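Local structure of putative esterase/lipase/thioesterase (Silicibacter sp., 2PBL) at residues A[6-11]-A[220-225]; A[73-78]-A[178-183]; A[111-116]-A[192-197]; A[170-175]-A[184-189]. The protein probably hydrolyses ester or thioester bonds, as a putative esterase or thioesterase of the alpha/beta-hydrolase fold whose natural substrate is not established. All blocks are in the same frame, centred on the assembly; numbering follows the deposited sequence.

Contact 1 of 4, residues A[6-11]-A[220-225]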
loop_
_atom_site.group_PDB
_atom_site.type_symbol
_atom_site.label_atom_id
_atom_site.label_comp_id
_atom_site.label_asym_id
_atom_site.label_seq_id
_atom_site.Cartn_x
_atom_site.Cartn_y
_atom_site.Cartn_z
ATOM N N ASP A 6 -11.883 -6.676 17.981
ATOM C CA ASP A 6 -11.254 -5.609 18.759
ATOM C C ASP A 6 -9.744 -5.504 18.454
ATOM O O ASP A 6 -9.217 -4.405 18.374
ATOM C CB ASP A 6 -11.448 -5.832 20.260
ATOM C CG ASP A 6 -10.831 -4.717 21.088
ATOM O OD1 ASP A 6 -11.226 -3.542 20.932
ATOM O OD2 ASP A 6 -9.943 -5.028 21.890
ATOM N N ALA A 7 -9.083 -6.655 18.317
ATOM C CA ALA A 7 -7.650 -6.761 18.000
ATOM C C ALA A 7 -7.276 -6.045 16.686
ATOM O O ALA A 7 -6.254 -5.358 16.615
ATOM C CB ALA A 7 -7.254 -8.202 17.935
ATOM N N TYR A 8 -8.134 -6.166 15.667
ATOM C CA TYR A 8 -7.902 -5.506 14.373
ATOM C C TYR A 8 -8.531 -4.107 14.206
ATOM O O TYR A 8 -8.449 -3.484 13.144
ATOM C CB TYR A 8 -8.286 -6.482 13.232
ATOM C CG TYR A 8 -7.214 -7.491 13.086
ATOM C CD1 TYR A 8 -7.238 -8.690 13.820
ATOM C CD2 TYR A 8 -6.104 -7.236 12.276
ATOM C CE1 TYR A 8 -6.214 -9.609 13.735
ATOM C CE2 TYR A 8 -5.095 -8.150 12.187
ATOM C CZ TYR A 8 -5.139 -9.337 12.922
ATOM O OH TYR A 8 -4.110 -10.239 12.873
ATOM N N ALA A 9 -9.137 -3.583 15.272
ATOM C CA ALA A 9 -9.768 -2.291 15.211
ATOM C C ALA A 9 -8.688 -1.261 15.476
ATOM O O ALA A 9 -8.071 -1.290 16.550
ATOM C CB ALA A 9 -10.883 -2.206 16.255
ATOM N N ASN A 10 -8.429 -0.384 14.506
ATOM C CA ASN A 10 -7.451 0.679 14.677
ATOM C C ASN A 10 -8.032 1.954 15.261
ATOM O O ASN A 10 -7.578 2.431 16.300
ATOM C CB ASN A 10 -6.737 0.965 13.348
ATOM C CG ASN A 10 -5.904 -0.224 12.866
ATOM O OD1 ASN A 10 -5.011 -0.724 13.579
ATOM N ND2 ASN A 10 -6.209 -0.698 11.641
ATOM N N GLY A 11 -9.021 2.508 14.568
ATOM C CA GLY A 11 -9.694 3.744 14.973
ATOM C C GLY A 11 -10.100 3.873 16.427
ATOM O O GLY A 11 -9.881 4.907 17.028
ATOM N N LEU A 220 1.660 -5.055 15.035
ATOM C CA LEU A 220 3.037 -5.324 15.354
ATOM C C LEU A 220 3.361 -6.790 15.050
ATOM O O LEU A 220 4.445 -7.113 14.525
ATOM C CB LEU A 220 3.323 -4.982 16.833
ATOM C CG LEU A 220 3.272 -3.502 17.169
ATOM C CD1 LEU A 220 3.408 -3.318 18.677
ATOM C CD2 LEU A 220 4.361 -2.745 16.438
ATOM N N ASP A 221 2.417 -7.678 15.337
ATOM C CA ASP A 221 2.582 -9.100 15.045
ATOM C C ASP A 221 2.628 -9.366 13.520
ATOM O O ASP A 221 3.521 -10.039 13.019
ATOM C CB ASP A 221 1.444 -9.920 15.671
ATOM C CG ASP A 221 1.486 -9.894 17.195
ATOM O OD1 ASP A 221 2.514 -9.420 17.715
ATOM O OD2 ASP A 221 0.487 -10.286 17.857
ATOM N N GLN A 222 1.658 -8.813 12.820
ATOM C CA GLN A 222 1.595 -8.932 11.367
ATOM C C GLN A 222 2.930 -8.484 10.726
ATOM O O GLN A 222 3.395 -9.094 9.768
ATOM C CB GLN A 222 0.421 -8.104 10.816
ATOM C CG GLN A 222 -0.969 -8.672 11.096
ATOM C CD GLN A 222 -1.343 -9.847 10.220
ATOM O OE1 GLN A 222 -0.607 -10.236 9.315
ATOM N NE2 GLN A 222 -2.490 -10.438 10.510
ATOM N N ALA A 223 3.562 -7.456 11.278
ATOM C CA ALA A 223 4.820 -6.953 10.739
ATOM C C ALA A 223 5.961 -7.937 10.945
ATOM O O ALA A 223 6.654 -8.287 10.007
ATOM C CB ALA A 223 5.147 -5.598 11.331
ATOM N N ILE A 224 6.175 -8.369 12.180
ATOM C CA ILE A 224 7.254 -9.287 12.504
ATOM C C ILE A 224 7.058 -10.641 11.814
ATOM O O ILE A 224 8.045 -11.307 11.466
ATOM C CB ILE A 224 7.446 -9.419 14.050
ATOM C CG1 ILE A 224 8.726 -10.198 14.407
ATOM C CG2 ILE A 224 6.289 -10.113 14.696
ATOM C CD1 ILE A 224 9.988 -9.508 14.105
ATOM N N TRP A 225 5.806 -11.069 11.617
ATOM C CA TRP A 225 5.593 -12.279 10.844
ATOM C C TRP A 225 6.184 -12.179 9.440
ATOM O O TRP A 225 6.831 -13.153 8.985
ATOM C CB TRP A 225 4.150 -12.716 10.766
ATOM C CG TRP A 225 3.620 -13.196 12.078
ATOM C CD1 TRP A 225 4.314 -13.840 13.074
ATOM C CD2 TRP A 225 2.270 -13.098 12.526
ATOM N NE1 TRP A 225 3.469 -14.113 14.124
ATOM C CE2 TRP A 225 2.214 -13.663 13.817
ATOM C CE3 TRP A 225 1.111 -12.576 11.973
ATOM C CZ2 TRP A 225 1.021 -13.732 14.553
ATOM C CZ3 TRP A 225 -0.081 -12.642 12.699
ATOM C CH2 TRP A 225 -0.104 -13.209 13.990
#

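Contact 2 of 4, residues A[73-78]-A[178-183]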
loop_
_atom_site.group_PDB
_atom_site.type_symbol
_atom_site.label_atom_id
_atom_site.label_comp_id
_atom_site.label_asym_id
_atom_site.label_seq_id
_atom_site.Cartn_x
_atom_site.Cartn_y
_atom_site.Cartn_z
ATOM N N TYR A 73 -8.669 -1.887 4.615
ATOM C CA TYR A 73 -9.061 -3.266 4.777
ATOM C C TYR A 73 -9.779 -3.752 3.525
ATOM O O TYR A 73 -10.782 -4.408 3.633
ATOM C CB TYR A 73 -9.936 -3.467 6.037
ATOM C CG TYR A 73 -9.168 -3.608 7.367
ATOM C CD1 TYR A 73 -8.394 -4.724 7.611
ATOM C CD2 TYR A 73 -9.313 -2.690 8.384
ATOM C CE1 TYR A 73 -7.734 -4.884 8.799
ATOM C CE2 TYR A 73 -8.652 -2.834 9.580
ATOM C CZ TYR A 73 -7.873 -3.941 9.786
ATOM O OH TYR A 73 -7.218 -4.105 10.981
ATOM N N TRP A 74 -9.329 -3.297 2.349
ATOM C CA TRP A 74 -9.917 -3.726 1.068
ATOM C C TRP A 74 -11.433 -3.456 0.937
ATOM O O TRP A 74 -12.101 -4.072 0.104
ATOM C CB TRP A 74 -9.687 -5.236 0.915
ATOM C CG TRP A 74 -8.302 -5.761 1.049
ATOM C CD1 TRP A 74 -7.323 -5.764 0.083
ATOM C CD2 TRP A 74 -7.728 -6.411 2.187
ATOM N NE1 TRP A 74 -6.192 -6.360 0.554
ATOM C CE2 TRP A 74 -6.405 -6.754 1.850
ATOM C CE3 TRP A 74 -8.196 -6.724 3.470
ATOM C CZ2 TRP A 74 -5.561 -7.408 2.739
ATOM C CZ3 TRP A 74 -7.367 -7.380 4.339
ATOM C CH2 TRP A 74 -6.063 -7.717 3.977
HETATM N N MSE A 75 -11.988 -2.573 1.782
HETATM C CA MSE A 75 -13.429 -2.302 1.791
HETATM C C MSE A 75 -13.820 -0.813 1.836
HETATM O O MSE A 75 -15.024 -0.478 1.843
HETATM C CB MSE A 75 -14.046 -3.061 2.950
HETATM C CG MSE A 75 -13.575 -2.605 4.296
HETATM SE SE MSE A 75 -14.514 -3.597 5.702
HETATM C CE MSE A 75 -14.111 -5.235 5.332
ATOM N N ALA A 76 -12.829 0.089 1.836
ATOM C CA ALA A 76 -13.085 1.531 1.894
ATOM C C ALA A 76 -11.912 2.318 1.346
ATOM O O ALA A 76 -10.835 1.792 1.200
ATOM C CB ALA A 76 -13.382 1.984 3.351
ATOM N N PHE A 77 -12.188 3.593 1.081
ATOM C CA PHE A 77 -11.270 4.568 0.498
ATOM C C PHE A 77 -11.005 4.265 -0.974
ATOM O O PHE A 77 -11.371 3.206 -1.489
ATOM C CB PHE A 77 -9.974 4.718 1.310
ATOM C CG PHE A 77 -10.218 5.068 2.757
ATOM C CD1 PHE A 77 -10.353 6.389 3.154
ATOM C CD2 PHE A 77 -10.345 4.101 3.684
ATOM C CE1 PHE A 77 -10.586 6.722 4.497
ATOM C CE2 PHE A 77 -10.596 4.423 5.027
ATOM C CZ PHE A 77 -10.725 5.744 5.415
ATOM N N ASP A 78 -10.477 5.271 -1.653
ATOM C CA ASP A 78 -10.020 5.159 -3.028
ATOM C C ASP A 78 -8.731 5.981 -3.066
ATOM O O ASP A 78 -8.274 6.491 -2.045
ATOM C CB ASP A 78 -11.093 5.592 -4.056
ATOM C CG ASP A 78 -11.561 7.011 -3.868
ATOM O OD1 ASP A 78 -10.811 7.860 -3.426
ATOM O OD2 ASP A 78 -12.721 7.291 -4.208
ATOM N N THR A 178 -12.730 -12.440 12.156
ATOM C CA THR A 178 -13.231 -11.077 12.258
ATOM C C THR A 178 -14.514 -10.931 11.410
ATOM O O THR A 178 -14.695 -11.604 10.384
ATOM C CB THR A 178 -12.214 -10.004 11.764
ATOM O OG1 THR A 178 -12.127 -10.033 10.321
ATOM C CG2 THR A 178 -10.827 -10.189 12.421
ATOM N N SER A 179 -15.389 -10.029 11.825
ATOM C CA SER A 179 -16.605 -9.752 11.092
ATOM C C SER A 179 -16.340 -9.229 9.683
ATOM O O SER A 179 -17.218 -9.287 8.825
ATOM C CB SER A 179 -17.435 -8.720 11.850
ATOM O OG SER A 179 -17.675 -9.169 13.178
HETATM N N MSE A 180 -15.140 -8.700 9.434
HETATM C CA MSE A 180 -14.804 -8.209 8.100
HETATM C C MSE A 180 -14.803 -9.354 7.108
HETATM O O MSE A 180 -14.951 -9.126 5.901
HETATM C CB MSE A 180 -13.454 -7.521 8.106
HETATM C CG MSE A 180 -13.400 -6.237 8.884
HETATM SE SE MSE A 180 -11.574 -5.529 8.770
HETATM C CE MSE A 180 -10.763 -6.676 9.945
ATOM N N ASN A 181 -14.684 -10.590 7.591
ATOM C CA ASN A 181 -14.748 -11.740 6.688
ATOM C C ASN A 181 -16.143 -11.984 6.065
ATOM O O ASN A 181 -16.272 -12.755 5.102
ATOM C CB ASN A 181 -14.248 -13.000 7.302
ATOM C CG ASN A 181 -13.806 -14.007 6.243
ATOM O OD1 ASN A 181 -13.195 -13.633 5.224
ATOM N ND2 ASN A 181 -14.060 -15.272 6.484
ATOM N N GLU A 182 -17.162 -11.293 6.583
ATOM C CA GLU A 182 -18.471 -11.326 5.995
ATOM C C GLU A 182 -18.359 -10.657 4.633
ATOM O O GLU A 182 -19.153 -10.946 3.728
ATOM C CB GLU A 182 -19.471 -10.599 6.893
ATOM C CG GLU A 182 -19.717 -11.312 8.252
ATOM C CD GLU A 182 -20.403 -10.408 9.338
ATOM O OE1 GLU A 182 -20.593 -9.178 9.111
ATOM O OE2 GLU A 182 -20.713 -10.932 10.443
ATOM N N LYS A 183 -17.397 -9.742 4.497
ATOM C CA LYS A 183 -17.124 -9.086 3.218
ATOM C C LYS A 183 -16.033 -9.792 2.398
ATOM O O LYS A 183 -16.156 -9.908 1.180
ATOM C CB LYS A 183 -16.766 -7.620 3.421
ATOM C CG LYS A 183 -17.874 -6.879 4.095
ATOM C CD LYS A 183 -17.609 -5.414 4.188
ATOM C CE LYS A 183 -18.794 -4.710 4.840
ATOM N NZ LYS A 183 -18.503 -3.267 4.969
#

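Contact 3 of 4, residues A[111-116]-A[192-197]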
loop_
_atom_site.group_PDB
_atom_site.type_symbol
_atom_site.label_atom_id
_atom_site.label_comp_id
_atom_site.label_asym_id
_atom_site.label_seq_id
_atom_site.Cartn_x
_atom_site.Cartn_y
_atom_site.Cartn_z
ATOM N N GLU A 111 -8.819 -10.992 -6.245
ATOM C CA GLU A 111 -9.085 -10.168 -7.431
ATOM C C GLU A 111 -8.454 -8.793 -7.276
ATOM O O GLU A 111 -8.015 -8.177 -8.237
ATOM C CB GLU A 111 -10.584 -9.973 -7.654
ATOM C CG GLU A 111 -11.350 -11.238 -7.862
ATOM C CD GLU A 111 -12.810 -10.957 -8.090
ATOM O OE1 GLU A 111 -13.184 -10.551 -9.232
ATOM O OE2 GLU A 111 -13.559 -11.142 -7.117
ATOM N N ILE A 112 -8.455 -8.272 -6.052
ATOM C CA ILE A 112 -7.810 -6.993 -5.812
ATOM C C ILE A 112 -6.304 -7.064 -6.098
ATOM O O ILE A 112 -5.684 -6.168 -6.696
ATOM C CB ILE A 112 -8.047 -6.472 -4.355
ATOM C CG1 ILE A 112 -9.556 -6.299 -4.082
ATOM C CG2 ILE A 112 -7.344 -5.095 -4.198
ATOM C CD1 ILE A 112 -9.898 -5.871 -2.679
ATOM N N THR A 113 -5.706 -8.143 -5.640
ATOM C CA THR A 113 -4.304 -8.427 -5.921
ATOM C C THR A 113 -4.004 -8.368 -7.449
ATOM O O THR A 113 -3.023 -7.723 -7.908
ATOM C CB THR A 113 -4.001 -9.809 -5.256
ATOM O OG1 THR A 113 -3.954 -9.568 -3.834
ATOM C CG2 THR A 113 -2.644 -10.314 -5.674
ATOM N N GLN A 114 -4.907 -8.971 -8.233
ATOM C CA GLN A 114 -4.770 -9.016 -9.691
ATOM C C GLN A 114 -4.885 -7.605 -10.248
ATOM O O GLN A 114 -4.120 -7.243 -11.111
ATOM C CB GLN A 114 -5.758 -10.040 -10.331
ATOM C CG GLN A 114 -5.506 -11.426 -9.910
ATOM C CD GLN A 114 -4.180 -11.947 -10.378
ATOM O OE1 GLN A 114 -3.797 -11.730 -11.520
ATOM N NE2 GLN A 114 -3.460 -12.646 -9.494
ATOM N N GLN A 115 -5.802 -6.794 -9.714
ATOM C CA GLN A 115 -5.948 -5.400 -10.112
ATOM C C GLN A 115 -4.719 -4.537 -9.828
ATOM O O GLN A 115 -4.308 -3.734 -10.669
ATOM C CB GLN A 115 -7.171 -4.775 -9.443
ATOM C CG GLN A 115 -8.461 -5.292 -10.024
ATOM C CD GLN A 115 -9.750 -4.757 -9.348
ATOM O OE1 GLN A 115 -9.752 -3.730 -8.647
ATOM N NE2 GLN A 115 -10.873 -5.457 -9.616
ATOM N N ILE A 116 -4.102 -4.730 -8.655
ATOM C CA ILE A 116 -2.862 -4.015 -8.320
ATOM C C ILE A 116 -1.781 -4.405 -9.316
ATOM O O ILE A 116 -1.031 -3.542 -9.786
ATOM C CB ILE A 116 -2.413 -4.274 -6.853
ATOM C CG1 ILE A 116 -3.505 -3.838 -5.898
ATOM C CG2 ILE A 116 -1.154 -3.503 -6.540
ATOM C CD1 ILE A 116 -3.961 -2.390 -6.205
ATOM N N ILE A 192 -4.746 -18.336 3.112
ATOM C CA ILE A 192 -3.383 -18.830 2.911
ATOM C C ILE A 192 -2.865 -18.424 1.545
ATOM O O ILE A 192 -1.779 -17.865 1.436
ATOM C CB ILE A 192 -3.318 -20.388 3.038
ATOM C CG1 ILE A 192 -3.598 -20.811 4.468
ATOM C CG2 ILE A 192 -1.911 -20.968 2.645
ATOM C CD1 ILE A 192 -4.099 -22.247 4.554
ATOM N N ALA A 193 -3.631 -18.729 0.496
ATOM C CA ALA A 193 -3.233 -18.381 -0.858
ATOM C C ALA A 193 -2.849 -16.902 -1.000
ATOM O O ALA A 193 -1.926 -16.559 -1.744
ATOM C CB ALA A 193 -4.356 -18.672 -1.810
ATOM N N GLU A 194 -3.576 -16.040 -0.301
ATOM C CA GLU A 194 -3.330 -14.586 -0.383
ATOM C C GLU A 194 -2.424 -13.996 0.716
ATOM O O GLU A 194 -2.277 -12.779 0.782
ATOM C CB GLU A 194 -4.630 -13.798 -0.469
ATOM C CG GLU A 194 -5.266 -13.886 -1.867
ATOM C CD GLU A 194 -4.373 -13.356 -2.915
ATOM O OE1 GLU A 194 -3.753 -12.320 -2.655
ATOM O OE2 GLU A 194 -4.212 -13.997 -4.003
ATOM N N SER A 195 -1.806 -14.849 1.526
ATOM C CA SER A 195 -0.958 -14.406 2.605
ATOM C C SER A 195 0.501 -14.312 2.151
ATOM O O SER A 195 1.096 -15.294 1.771
ATOM C CB SER A 195 -1.031 -15.359 3.802
ATOM O OG SER A 195 -2.348 -15.430 4.320
ATOM N N PRO A 196 1.080 -13.115 2.203
ATOM C CA PRO A 196 2.485 -12.884 1.914
ATOM C C PRO A 196 3.455 -13.793 2.688
ATOM O O PRO A 196 4.478 -14.179 2.146
ATOM C CB PRO A 196 2.637 -11.406 2.307
ATOM C CG PRO A 196 1.347 -10.862 2.001
ATOM C CD PRO A 196 0.388 -11.832 2.420
ATOM N N VAL A 197 3.138 -14.166 3.934
ATOM C CA VAL A 197 4.035 -15.058 4.664
ATOM C C VAL A 197 4.183 -16.416 3.964
ATOM O O VAL A 197 5.193 -17.078 4.154
ATOM C CB VAL A 197 3.627 -15.311 6.143
ATOM C CG1 VAL A 197 3.659 -14.073 6.908
ATOM C CG2 VAL A 197 2.270 -16.014 6.239
HETATM O O HOH W 1 -4.447 -12.734 -6.860
#

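Contact 4 of 4, residues A[170-175]-A[184-189]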
loop_
_atom_site.group_PDB
_atom_site.type_symbol
_atom_site.label_atom_id
_atom_site.label_comp_id
_atom_site.label_asym_id
_atom_site.label_seq_id
_atom_site.Cartn_x
_atom_site.Cartn_y
_atom_site.Cartn_z
ATOM N N SER A 170 0.073 -9.498 6.709
ATOM C CA SER A 170 0.933 -10.518 6.101
ATOM C C SER A 170 0.410 -11.944 6.162
ATOM O O SER A 170 0.836 -12.818 5.378
ATOM C CB SER A 170 2.319 -10.462 6.718
ATOM O OG SER A 170 2.276 -10.789 8.091
ATOM N N ASP A 171 -0.516 -12.156 7.099
ATOM C CA ASP A 171 -1.125 -13.428 7.319
ATOM C C ASP A 171 -2.590 -13.086 7.408
ATOM O O ASP A 171 -3.024 -12.336 8.315
ATOM C CB ASP A 171 -0.578 -14.019 8.613
ATOM C CG ASP A 171 -1.058 -15.446 8.857
ATOM O OD1 ASP A 171 -2.000 -15.910 8.185
ATOM O OD2 ASP A 171 -0.489 -16.083 9.743
ATOM N N LEU A 172 -3.356 -13.528 6.416
ATOM C CA LEU A 172 -4.779 -13.255 6.444
ATOM C C LEU A 172 -5.614 -14.250 7.264
ATOM O O LEU A 172 -6.793 -14.007 7.468
ATOM C CB LEU A 172 -5.316 -13.179 5.023
ATOM C CG LEU A 172 -4.591 -12.190 4.086
ATOM C CD1 LEU A 172 -5.431 -12.047 2.768
ATOM C CD2 LEU A 172 -4.345 -10.841 4.697
ATOM N N ARG A 173 -5.029 -15.337 7.727
ATOM C CA ARG A 173 -5.799 -16.344 8.485
ATOM C C ARG A 173 -6.560 -15.784 9.691
ATOM O O ARG A 173 -7.725 -16.106 9.899
ATOM C CB ARG A 173 -4.905 -17.454 8.973
ATOM C CG ARG A 173 -4.326 -18.395 7.903
ATOM C CD ARG A 173 -3.180 -19.099 8.620
ATOM N NE ARG A 173 -2.442 -20.043 7.815
ATOM C CZ ARG A 173 -1.183 -19.906 7.381
ATOM N NH1 ARG A 173 -0.667 -20.891 6.656
ATOM N NH2 ARG A 173 -0.424 -18.835 7.654
ATOM N N PRO A 174 -5.925 -14.919 10.483
ATOM C CA PRO A 174 -6.688 -14.412 11.635
ATOM C C PRO A 174 -7.889 -13.556 11.259
ATOM O O PRO A 174 -8.768 -13.359 12.090
ATOM C CB PRO A 174 -5.649 -13.572 12.404
ATOM C CG PRO A 174 -4.340 -13.938 11.836
ATOM C CD PRO A 174 -4.568 -14.356 10.442
ATOM N N LEU A 175 -7.951 -13.050 10.013
ATOM C CA LEU A 175 -9.105 -12.276 9.589
ATOM C C LEU A 175 -10.365 -13.110 9.436
ATOM O O LEU A 175 -11.457 -12.545 9.388
ATOM C CB LEU A 175 -8.847 -11.515 8.292
ATOM C CG LEU A 175 -7.658 -10.581 8.321
ATOM C CD1 LEU A 175 -7.560 -9.923 6.974
ATOM C CD2 LEU A 175 -7.833 -9.539 9.435
ATOM N N PHE A 184 -14.979 -10.280 3.036
ATOM C CA PHE A 184 -13.895 -10.941 2.277
ATOM C C PHE A 184 -14.348 -12.286 1.724
ATOM O O PHE A 184 -13.991 -12.676 0.604
ATOM C CB PHE A 184 -12.657 -11.144 3.139
ATOM C CG PHE A 184 -12.210 -9.911 3.873
ATOM C CD1 PHE A 184 -12.233 -8.677 3.265
ATOM C CD2 PHE A 184 -11.686 -10.023 5.146
ATOM C CE1 PHE A 184 -11.792 -7.568 3.935
ATOM C CE2 PHE A 184 -11.248 -8.929 5.836
ATOM C CZ PHE A 184 -11.315 -7.693 5.233
ATOM N N LYS A 185 -15.130 -12.991 2.527
ATOM C CA LYS A 185 -15.691 -14.306 2.205
ATOM C C LYS A 185 -14.635 -15.341 1.888
ATOM O O LYS A 185 -14.775 -16.116 0.930
ATOM C CB LYS A 185 -16.741 -14.202 1.078
ATOM C CG LYS A 185 -17.931 -13.274 1.414
ATOM C CD LYS A 185 -18.850 -13.065 0.217
ATOM C CE LYS A 185 -19.815 -11.869 0.427
ATOM N NZ LYS A 185 -20.846 -12.111 1.501
HETATM N N MSE A 186 -13.569 -15.346 2.685
HETATM C CA MSE A 186 -12.466 -16.280 2.526
HETATM C C MSE A 186 -12.617 -17.500 3.403
HETATM O O MSE A 186 -13.160 -17.407 4.513
HETATM C CB MSE A 186 -11.163 -15.629 2.924
HETATM C CG MSE A 186 -10.730 -14.521 1.996
HETATM SE SE MSE A 186 -8.951 -13.900 2.560
HETATM C CE MSE A 186 -9.342 -12.969 4.293
ATOM N N ASP A 187 -12.169 -18.645 2.884
ATOM C CA ASP A 187 -12.002 -19.856 3.683
ATOM C C ASP A 187 -10.522 -19.961 4.000
ATOM O O ASP A 187 -9.729 -19.147 3.517
ATOM C CB ASP A 187 -12.551 -21.146 3.013
ATOM C CG ASP A 187 -11.883 -21.508 1.697
ATOM O OD1 ASP A 187 -10.711 -21.163 1.423
ATOM O OD2 ASP A 187 -12.548 -22.216 0.921
ATOM N N ALA A 188 -10.116 -20.958 4.772
ATOM C CA ALA A 188 -8.718 -21.060 5.158
ATOM C C ALA A 188 -7.723 -21.078 3.983
ATOM O O ALA A 188 -6.716 -20.365 4.013
ATOM C CB ALA A 188 -8.495 -22.268 6.016
ATOM N N ASP A 189 -7.993 -21.906 2.980
ATOM C CA ASP A 189 -7.107 -21.987 1.811
ATOM C C ASP A 189 -7.017 -20.668 1.032
ATOM O O ASP A 189 -5.945 -20.353 0.502
ATOM C CB ASP A 189 -7.545 -23.116 0.863
ATOM C CG ASP A 189 -7.290 -24.491 1.439
ATOM O OD1 ASP A 189 -6.365 -24.660 2.257
ATOM O OD2 ASP A 189 -8.007 -25.413 1.046
#

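Contact 1 of 4, residues A[6-11]-A[220-225]
Tyr8 and Gln222 reach one another through two simple torsional choices. In Tyr8, CG is set anti to the carbonyl carbon (chi1 -76°), which carries the ring away from its own turn until the phenol oxygen arrives at helix 217-230; in Gln222 the chain bends at chi2 (-76°), swinging the amide across the path of the incoming ring. The two side chains meet at roughly a right angle. Gln222 NE2 lies beside the edge of the ring, near its plane, and donates to Tyr8 OH over 2.9 Å with an N-H...O angle of 155°. The oxygen stays close to the amide plane, as suits an amide N-H donor, although ring and amide planes are steeply tilted against each other. Close to this bond, Gln222 CG stands 3.9 Å from Tyr8 OH. Pro174 and Ala218 pack on the aromatic side chain, while Gln222 OE1 accepts from the backbone N of Asp171, so both ends of the amide are engaged and its rotation is fixed. A phenylalanine in place of Tyr8 would probably leave Gln222 NE2 without this acceptor and weaken the tie between the N-terminal loop and the helix. The chemistry is thus that of a buried, uncharged polar link: one amide spans two loops, giving its N-H to a phenol and its carbonyl oxygen to a main chain.

Contact 2 of 4, residues A[73-78]-A[178-183]
Tyr73 directly follows a His-Gly-Gly sequence in the loop after strand 64-69, a signature that in related esterases helps to build the oxyanion hole, and an unidentified bound molecule lies about 3 Å from the Tyr73 side chain at nearest approach. Against this probable pocket wall comes Met180, a selenomethionine, in a Met-aromatic contact. Its SE stands over one face of the Tyr73 ring, 3.5 Å from the centroid and nearest to CG at 3.4 Å. The bend at chi3 (-76°) then lays CE across the same ring, 3.9 Å from the centroid, as a CH-pi partner. Met75, also a selenomethionine, starts from the crowded position between its backbone N and carbonyl carbon and sends its methyl to the same segment: Met75 CE touches Met180 CB at 3.7 Å and Lys183 CD equally closely. Lys183, extended beyond CG, passes at about a right angle, offering its aliphatic part to Met75. With no hydrogen bond between the segments, the association rests on dispersion: selenium, whose place the native sulfur would probably take, packs on the face of the ring, while a separate bond to the backbone O of Tyr8 fixes its hydroxyl end.

Contact 3 of 4, residues A[111-116]-A[192-197]
Thr113 meets Glu194 where helix 109-126 passes the end of helix 188-193, and its side chain can be followed outward from CB. That carbon already lies 3.6 Å from Glu194 OE1. Of its two branches, CG2 passes 3.8 Å from Glu194 OE1, whereas OG1, held anti to the carbonyl carbon (chi1 -73°), donates a hydrogen bond to Glu194 OE1 over 3.0 Å. The hydroxyl comes from above the carboxylate plane, 45° out of it; its one hydrogen points chiefly to Glu194 OE1, with the backbone O of Ile109 at most a weak, shared second acceptor. Glu194 arrives from the opposite direction, its chain bent at chi2, and the stronger partner of OE1 is Arg145, whose NE forms a salt bridge with it. Its other oxygen is reached through a water, which accepts from Gln114 NE2 at 2.8 Å and donates to Glu194 OE2 at 3.1 Å. The buried carboxylate is therefore gripped by a cation, a hydroxyl and a bridged amide, which would be expected to favour its charged form. A valine at Thr113 would probably strip one donor from Glu194 OE1 and leave the carboxylate more dependent on Arg145. The arrangement joins the helix of the beta-alpha-beta crossover between strands 94-99 and 131-136 to the end of helix 188-193, and Arg145 brings in helix 138-145, which follows the probable nucleophile elbow of the alpha/beta-hydrolase fold.

Contact 4 of 4, residues A[170-175]-A[184-189]
One selenomethionine, Met186, packs on two leucines of the same short loop through its last two atoms. Its chain bends at chi3 (-70°), turning the methyl back so that both SE and CE lie against Leu172 and CE also reaches Leu175: SE lies 4.0 Å from Leu172 CD1, while CE is 4.1 Å from Leu172 CB and 4.3 Å from Leu175 CB. Leu172 and Met186 cross at about a right angle. Beside them, Leu175 CD1 reaches Phe184 CE2 at 4.0 Å, approaching the ring obliquely. The side chains that meet are buried and apolar, so the two segments hold together by van der Waals packing without a hydrogen bond between them. Phe184 also meets Trp74 edge-to-face, and Ile109 packs on both Phe184 and Met186. Polar bonds lie within each segment or run to neighbouring residues. Asp171 OD1 accepts from Arg173 N at 3.1 Å, from above the carboxylate plane, closing an Asx turn; the guanidinium adds a long, weak salt bridge to the same carboxylate through NH2, while NH1 makes a separate salt bridge to Glu198. In the other segment, Lys185 takes a positive phi where helix 181-184 ends, and Asp187 caps the start of helix 188-193 through Ala190 N. Such a compact excursion, two short helices folded back on the loop after strand 160-166, occupies the place where alpha/beta hydrolases commonly carry their cap or lid insertions.

How the contacts relate
From the N terminus, the loop at 6-11 waits until 220-225 for its partner, so contact 1 closes the longest loop and the other three nest within it. The chain next passes 73-78, in the loop after strand 64-69, and then helix 109-126, which carries 111-116; their partners, 178-183 and 192-197, follow in the same order, so contacts 2 and 3 cross. Contact 4 closes a short loop after strand 160-166. It lies inside contact 3 and crosses contact 2. Packing of Tyr8 CB on Met180 CE joins contacts 1 and 2, Ser195 OG and Leu172 N join contacts 3 and 4, and the excursion at 170-197 ties the N-terminal loop to the helices flanking the sheet.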